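Local structure of 3-HSA hydroxylase, oxygenase (Rhodococcus sp., 2RFQ) at residues P238-A252 / R323-I337. The protein catalyses, as the oxygenase component of a two-part flavin-dependent monooxygenase, the ortho-hydroxylation of the secosteroid 3-HSA during cholesterol catabolism. Residues are numbered along the deposited sequence; the frame is centred on the assembly and turned at random.
Sequences PTTISAPIVGMAYGA and RRDQVRATGRAISSI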
loop_
_atom_site.group_PDB
_atom_site.type_symbol
_atom_site.label_atom_id
_atom_site.label_comp_id
_atom_site.label_asym_id
_atom_site.label_seq_id
_atom_site.Cartn_x
_atom_site.Cartn_y
_atom_site.Cartn_z
ATOM N N PRO A 238 -16.572 20.150 3.777
ATOM C CA PRO A 238 -15.441 19.208 3.694
ATOM C C PRO A 238 -14.369 19.566 2.636
ATOM O O PRO A 238 -13.174 19.342 2.863
ATOM C CB PRO A 238 -16.119 17.864 3.387
ATOM C CG PRO A 238 -17.481 18.013 4.043
ATOM C CD PRO A 238 -17.863 19.447 3.655
ATOM N N THR A 239 -14.774 20.130 1.502
ATOM C CA THR A 239 -13.768 20.551 0.498
ATOM C C THR A 239 -12.888 21.693 1.068
ATOM O O THR A 239 -11.682 21.755 0.790
ATOM C CB THR A 239 -14.442 20.952 -0.826
ATOM O OG1 THR A 239 -15.144 19.809 -1.340
ATOM C CG2 THR A 239 -13.395 21.413 -1.886
ATOM N N THR A 240 -13.487 22.554 1.900
ATOM C CA THR A 240 -12.703 23.612 2.593
ATOM C C THR A 240 -11.625 23.046 3.537
ATOM O O THR A 240 -10.608 23.687 3.798
ATOM C CB THR A 240 -13.599 24.685 3.245
ATOM O OG1 THR A 240 -13.330 25.959 2.611
ATOM C CG2 THR A 240 -13.310 24.848 4.721
ATOM N N ILE A 241 -11.844 21.815 3.999
ATOM C CA ILE A 241 -10.913 21.092 4.836
ATOM C C ILE A 241 -9.866 20.332 4.013
ATOM O O ILE A 241 -8.696 20.257 4.410
ATOM C CB ILE A 241 -11.721 20.124 5.780
ATOM C CG1 ILE A 241 -12.658 20.936 6.676
ATOM C CG2 ILE A 241 -10.797 19.108 6.500
ATOM C CD1 ILE A 241 -11.957 22.087 7.464
ATOM N N SER A 242 -10.262 19.770 2.881
ATOM C CA SER A 242 -9.286 19.041 2.058
ATOM C C SER A 242 -8.415 19.974 1.213
ATOM O O SER A 242 -7.228 19.704 1.016
ATOM C CB SER A 242 -9.975 18.013 1.129
ATOM O OG SER A 242 -10.619 17.013 1.905
ATOM N N ALA A 243 -9.008 21.044 0.679
ATOM C CA ALA A 243 -8.251 21.932 -0.239
ATOM C C ALA A 243 -6.921 22.439 0.341
ATOM O O ALA A 243 -5.899 22.397 -0.357
ATOM C CB ALA A 243 -9.136 23.095 -0.728
ATOM N N PRO A 244 -6.903 22.905 1.607
ATOM C CA PRO A 244 -5.608 23.362 2.157
ATOM C C PRO A 244 -4.606 22.214 2.314
ATOM O O PRO A 244 -3.429 22.416 2.130
ATOM C CB PRO A 244 -5.976 24.015 3.501
ATOM C CG PRO A 244 -7.345 23.484 3.851
ATOM C CD PRO A 244 -8.016 23.079 2.568
ATOM N N ILE A 245 -5.087 21.005 2.606
ATOM C CA ILE A 245 -4.166 19.872 2.733
ATOM C C ILE A 245 -3.569 19.527 1.372
ATOM O O ILE A 245 -2.359 19.285 1.259
ATOM C CB ILE A 245 -4.829 18.687 3.416
ATOM C CG1 ILE A 245 -5.279 19.109 4.827
ATOM C CG2 ILE A 245 -3.867 17.509 3.476
ATOM C CD1 ILE A 245 -6.187 18.051 5.546
ATOM N N VAL A 246 -4.417 19.501 0.336
ATOM C CA VAL A 246 -3.911 19.387 -1.037
ATOM C C VAL A 246 -2.859 20.488 -1.339
ATOM O O VAL A 246 -1.778 20.202 -1.853
ATOM C CB VAL A 246 -5.059 19.369 -2.070
ATOM C CG1 VAL A 246 -4.498 19.360 -3.501
ATOM C CG2 VAL A 246 -5.930 18.125 -1.812
ATOM N N GLY A 247 -3.171 21.736 -1.004
ATOM C CA GLY A 247 -2.216 22.845 -1.189
ATOM C C GLY A 247 -0.898 22.613 -0.443
ATOM O O GLY A 247 0.177 22.886 -0.991
HETATM N N MSE A 248 -0.978 22.111 0.789
HETATM C CA MSE A 248 0.222 21.755 1.560
HETATM C C MSE A 248 1.075 20.748 0.780
HETATM O O MSE A 248 2.315 20.853 0.767
HETATM C CB MSE A 248 -0.162 21.212 2.945
HETATM C CG MSE A 248 -0.680 22.312 3.855
HETATM SE SE MSE A 248 -1.297 21.398 5.503
HETATM C CE MSE A 248 -2.977 22.404 5.820
ATOM N N ALA A 249 0.416 19.822 0.079
ATOM C CA ALA A 249 1.129 18.799 -0.683
ATOM C C ALA A 249 1.847 19.440 -1.875
ATOM O O ALA A 249 3.008 19.083 -2.182
ATOM C CB ALA A 249 0.155 17.667 -1.102
ATOM N N TYR A 250 1.186 20.383 -2.548
ATOM C CA TYR A 250 1.853 21.123 -3.637
ATOM C C TYR A 250 3.110 21.832 -3.118
ATOM O O TYR A 250 4.194 21.789 -3.749
ATOM C CB TYR A 250 0.919 22.141 -4.291
ATOM C CG TYR A 250 0.008 21.554 -5.353
ATOM C CD1 TYR A 250 -1.229 21.037 -5.009
ATOM C CD2 TYR A 250 0.413 21.476 -6.683
ATOM C CE1 TYR A 250 -2.098 20.515 -5.983
ATOM C CE2 TYR A 250 -0.434 20.931 -7.673
ATOM C CZ TYR A 250 -1.690 20.440 -7.288
ATOM O OH TYR A 250 -2.543 19.901 -8.229
ATOM N N GLY A 251 2.977 22.460 -1.952
ATOM C CA GLY A 251 4.086 23.222 -1.358
ATOM C C GLY A 251 5.227 22.295 -0.987
ATOM O O GLY A 251 6.399 22.606 -1.253
ATOM N N ALA A 252 4.874 21.162 -0.379
ATOM C CA ALA A 252 5.865 20.159 0.017
ATOM C C ALA A 252 6.590 19.636 -1.221
ATOM O O ALA A 252 7.829 19.473 -1.224
ATOM C CB ALA A 252 5.192 19.018 0.754
ATOM N N ARG A 323 -18.062 13.461 -1.707
ATOM C CA ARG A 323 -17.524 13.042 -0.403
ATOM C C ARG A 323 -16.467 11.935 -0.512
ATOM O O ARG A 323 -15.417 11.988 0.144
ATOM C CB ARG A 323 -18.666 12.644 0.519
ATOM C CG ARG A 323 -19.345 13.855 1.153
ATOM C CD ARG A 323 -18.492 14.388 2.303
ATOM N NE ARG A 323 -18.590 13.490 3.477
ATOM C CZ ARG A 323 -17.612 13.269 4.356
ATOM N NH1 ARG A 323 -16.409 13.855 4.226
ATOM N NH2 ARG A 323 -17.855 12.464 5.387
ATOM N N ARG A 324 -16.757 10.944 -1.358
ATOM C CA ARG A 324 -15.812 9.847 -1.633
ATOM C C ARG A 324 -14.439 10.381 -2.036
ATOM O O ARG A 324 -13.429 10.010 -1.465
ATOM C CB ARG A 324 -16.379 8.949 -2.737
ATOM C CG ARG A 324 -15.400 7.862 -3.213
ATOM C CD ARG A 324 -15.835 7.248 -4.565
ATOM N NE ARG A 324 -15.602 8.200 -5.639
ATOM C CZ ARG A 324 -16.096 8.101 -6.873
ATOM N NH1 ARG A 324 -16.889 7.067 -7.234
ATOM N NH2 ARG A 324 -15.776 9.029 -7.772
ATOM N N ASP A 325 -14.414 11.265 -3.032
ATOM C CA ASP A 325 -13.158 11.753 -3.585
ATOM C C ASP A 325 -12.493 12.781 -2.695
ATOM O O ASP A 325 -11.276 12.969 -2.763
ATOM C CB ASP A 325 -13.419 12.341 -4.976
ATOM C CG ASP A 325 -13.834 11.272 -6.006
ATOM O OD1 ASP A 325 -13.557 10.062 -5.795
ATOM O OD2 ASP A 325 -14.437 11.669 -7.022
ATOM N N GLN A 326 -13.293 13.480 -1.894
ATOM C CA GLN A 326 -12.794 14.535 -1.023
ATOM C C GLN A 326 -11.978 13.960 0.144
ATOM O O GLN A 326 -10.823 14.361 0.381
ATOM C CB GLN A 326 -13.933 15.445 -0.540
ATOM C CG GLN A 326 -13.519 16.344 0.630
ATOM C CD GLN A 326 -13.925 15.740 1.945
ATOM O OE1 GLN A 326 -15.017 15.173 2.059
ATOM N NE2 GLN A 326 -13.052 15.858 2.964
ATOM N N VAL A 327 -12.543 12.988 0.858
ATOM C CA VAL A 327 -11.723 12.323 1.878
ATOM C C VAL A 327 -10.493 11.662 1.225
ATOM O O VAL A 327 -9.380 11.694 1.772
ATOM C CB VAL A 327 -12.518 11.317 2.751
ATOM C CG1 VAL A 327 -13.708 12.022 3.442
ATOM C CG2 VAL A 327 -12.985 10.109 1.938
ATOM N N ARG A 328 -10.687 11.104 0.035
ATOM C CA ARG A 328 -9.552 10.448 -0.629
ATOM C C ARG A 328 -8.468 11.444 -1.040
ATOM O O ARG A 328 -7.289 11.106 -0.993
ATOM C CB ARG A 328 -10.002 9.621 -1.830
ATOM C CG ARG A 328 -8.985 8.489 -2.152
ATOM C CD ARG A 328 -9.706 7.309 -2.868
ATOM N NE ARG A 328 -8.860 6.144 -3.171
ATOM C CZ ARG A 328 -8.472 5.245 -2.266
ATOM N NH1 ARG A 328 -8.827 5.368 -0.977
ATOM N NH2 ARG A 328 -7.724 4.205 -2.631
ATOM N N ALA A 329 -8.866 12.656 -1.440
ATOM C CA ALA A 329 -7.912 13.690 -1.843
ATOM C C ALA A 329 -7.001 14.033 -0.660
ATOM O O ALA A 329 -5.775 14.151 -0.815
ATOM C CB ALA A 329 -8.647 14.919 -2.301
ATOM N N THR A 330 -7.592 14.165 0.529
ATOM C CA THR A 330 -6.787 14.363 1.748
ATOM C C THR A 330 -5.795 13.211 1.911
ATOM O O THR A 330 -4.607 13.433 2.131
ATOM C CB THR A 330 -7.696 14.476 2.978
ATOM O OG1 THR A 330 -8.387 15.735 2.874
ATOM C CG2 THR A 330 -6.879 14.405 4.293
ATOM N N GLY A 331 -6.289 11.987 1.767
ATOM C CA GLY A 331 -5.432 10.797 1.869
ATOM C C GLY A 331 -4.301 10.789 0.853
ATOM O O GLY A 331 -3.154 10.489 1.211
ATOM N N ARG A 332 -4.612 11.117 -0.411
ATOM C CA ARG A 332 -3.585 11.154 -1.463
ATOM C C ARG A 332 -2.527 12.227 -1.151
ATOM O O ARG A 332 -1.329 12.027 -1.362
ATOM C CB ARG A 332 -4.218 11.474 -2.820
ATOM C CG ARG A 332 -5.173 10.385 -3.357
ATOM C CD ARG A 332 -5.529 10.695 -4.818
ATOM N NE ARG A 332 -6.881 10.227 -5.148
ATOM C CZ ARG A 332 -7.193 8.990 -5.552
ATOM N NH1 ARG A 332 -8.457 8.686 -5.841
ATOM N NH2 ARG A 332 -6.259 8.048 -5.627
ATOM N N ALA A 333 -2.990 13.382 -0.687
ATOM C CA ALA A 333 -2.089 14.488 -0.345
ATOM C C ALA A 333 -1.124 14.072 0.766
ATOM O O ALA A 333 0.099 14.281 0.657
ATOM C CB ALA A 333 -2.877 15.724 0.027
ATOM N N ILE A 334 -1.651 13.468 1.823
ATOM C CA ILE A 334 -0.803 13.046 2.955
ATOM C C ILE A 334 0.150 11.921 2.534
ATOM O O ILE A 334 1.334 11.953 2.874
ATOM C CB ILE A 334 -1.663 12.651 4.154
ATOM C CG1 ILE A 334 -2.412 13.899 4.644
ATOM C CG2 ILE A 334 -0.793 12.103 5.271
ATOM C CD1 ILE A 334 -3.562 13.617 5.589
ATOM N N SER A 335 -0.357 10.921 1.811
ATOM C CA SER A 335 0.520 9.842 1.320
ATOM C C SER A 335 1.680 10.390 0.494
ATOM O O SER A 335 2.822 9.931 0.613
ATOM C CB SER A 335 -0.306 8.852 0.515
ATOM O OG SER A 335 0.488 7.807 -0.029
ATOM N N SER A 336 1.385 11.394 -0.333
ATOM C CA SER A 336 2.394 12.009 -1.188
ATOM C C SER A 336 3.424 12.783 -0.374
ATOM O O SER A 336 4.634 12.664 -0.624
ATOM C CB SER A 336 1.694 12.895 -2.200
ATOM O OG SER A 336 0.841 12.059 -3.005
ATOM N N ILE A 337 2.962 13.553 0.612
ATOM C CA ILE A 337 3.907 14.291 1.482
ATOM C C ILE A 337 4.785 13.266 2.219
ATOM O O ILE A 337 6.020 13.434 2.343
ATOM C CB ILE A 337 3.170 15.191 2.499
ATOM C CG1 ILE A 337 2.464 16.316 1.739
ATOM C CG2 ILE A 337 4.179 15.791 3.509
ATOM C CD1 ILE A 337 1.428 17.012 2.556
#
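Ser242 meets Gln326 and Thr330 in a small buried polar cluster. Gln326 NE2 donates to Ser242 OG over 2.9 Å, with an N-H...O angle of 159° and the oxygen almost in the amide plane. Ser242 OG also lies 2.7 Å from Thr330 OG1, a hydroxyl pair in which either may donate. Beside it Pro238 CB presses against the amide, 3.2 Å from Gln326 OE1. Beyond Ser242 the seam is apolar: Ala249 CB and Ala333 CB meet at 3.8 Å, two small side chains that let the backbones come close, while Ile337 lays CD1 3.7 Å from Ala249 CA. Ile245 spreads its two branches, CD1 to Thr330 CG2 and CG2 to Ala333 and Ile334.

Both segments belong to the C-terminal helical domain of the acyl-CoA dehydrogenase fold, where 238-252 and 323-337, on helices 233-266 and 316-344, run in the same sense with segment axes 23° apart and 8.6 Å at closest approach.

With chi1 at 166° the Gln326 chain leaves pointing opposite its own N, and the bend at chi2 brings the amide alongside Pro238 CB. Arg323 NH1 donates to Gln326 OE1 at 2.9 Å, in the carbonyl plane and on a lone pair, and Ala370 O accepts from both Gln326 NE2 and Arg323 NH1. Replacing Gln326 with leucine would probably leave Ser242 OG without its amide donor and Arg323 NH1 without one of its acceptors. Farther out, Asn371 packs on Ser242 and Ile245, and the side chain of Ile245 lies about 4 Å, nearest atoms, from that of Trp84, which probably binds FMN.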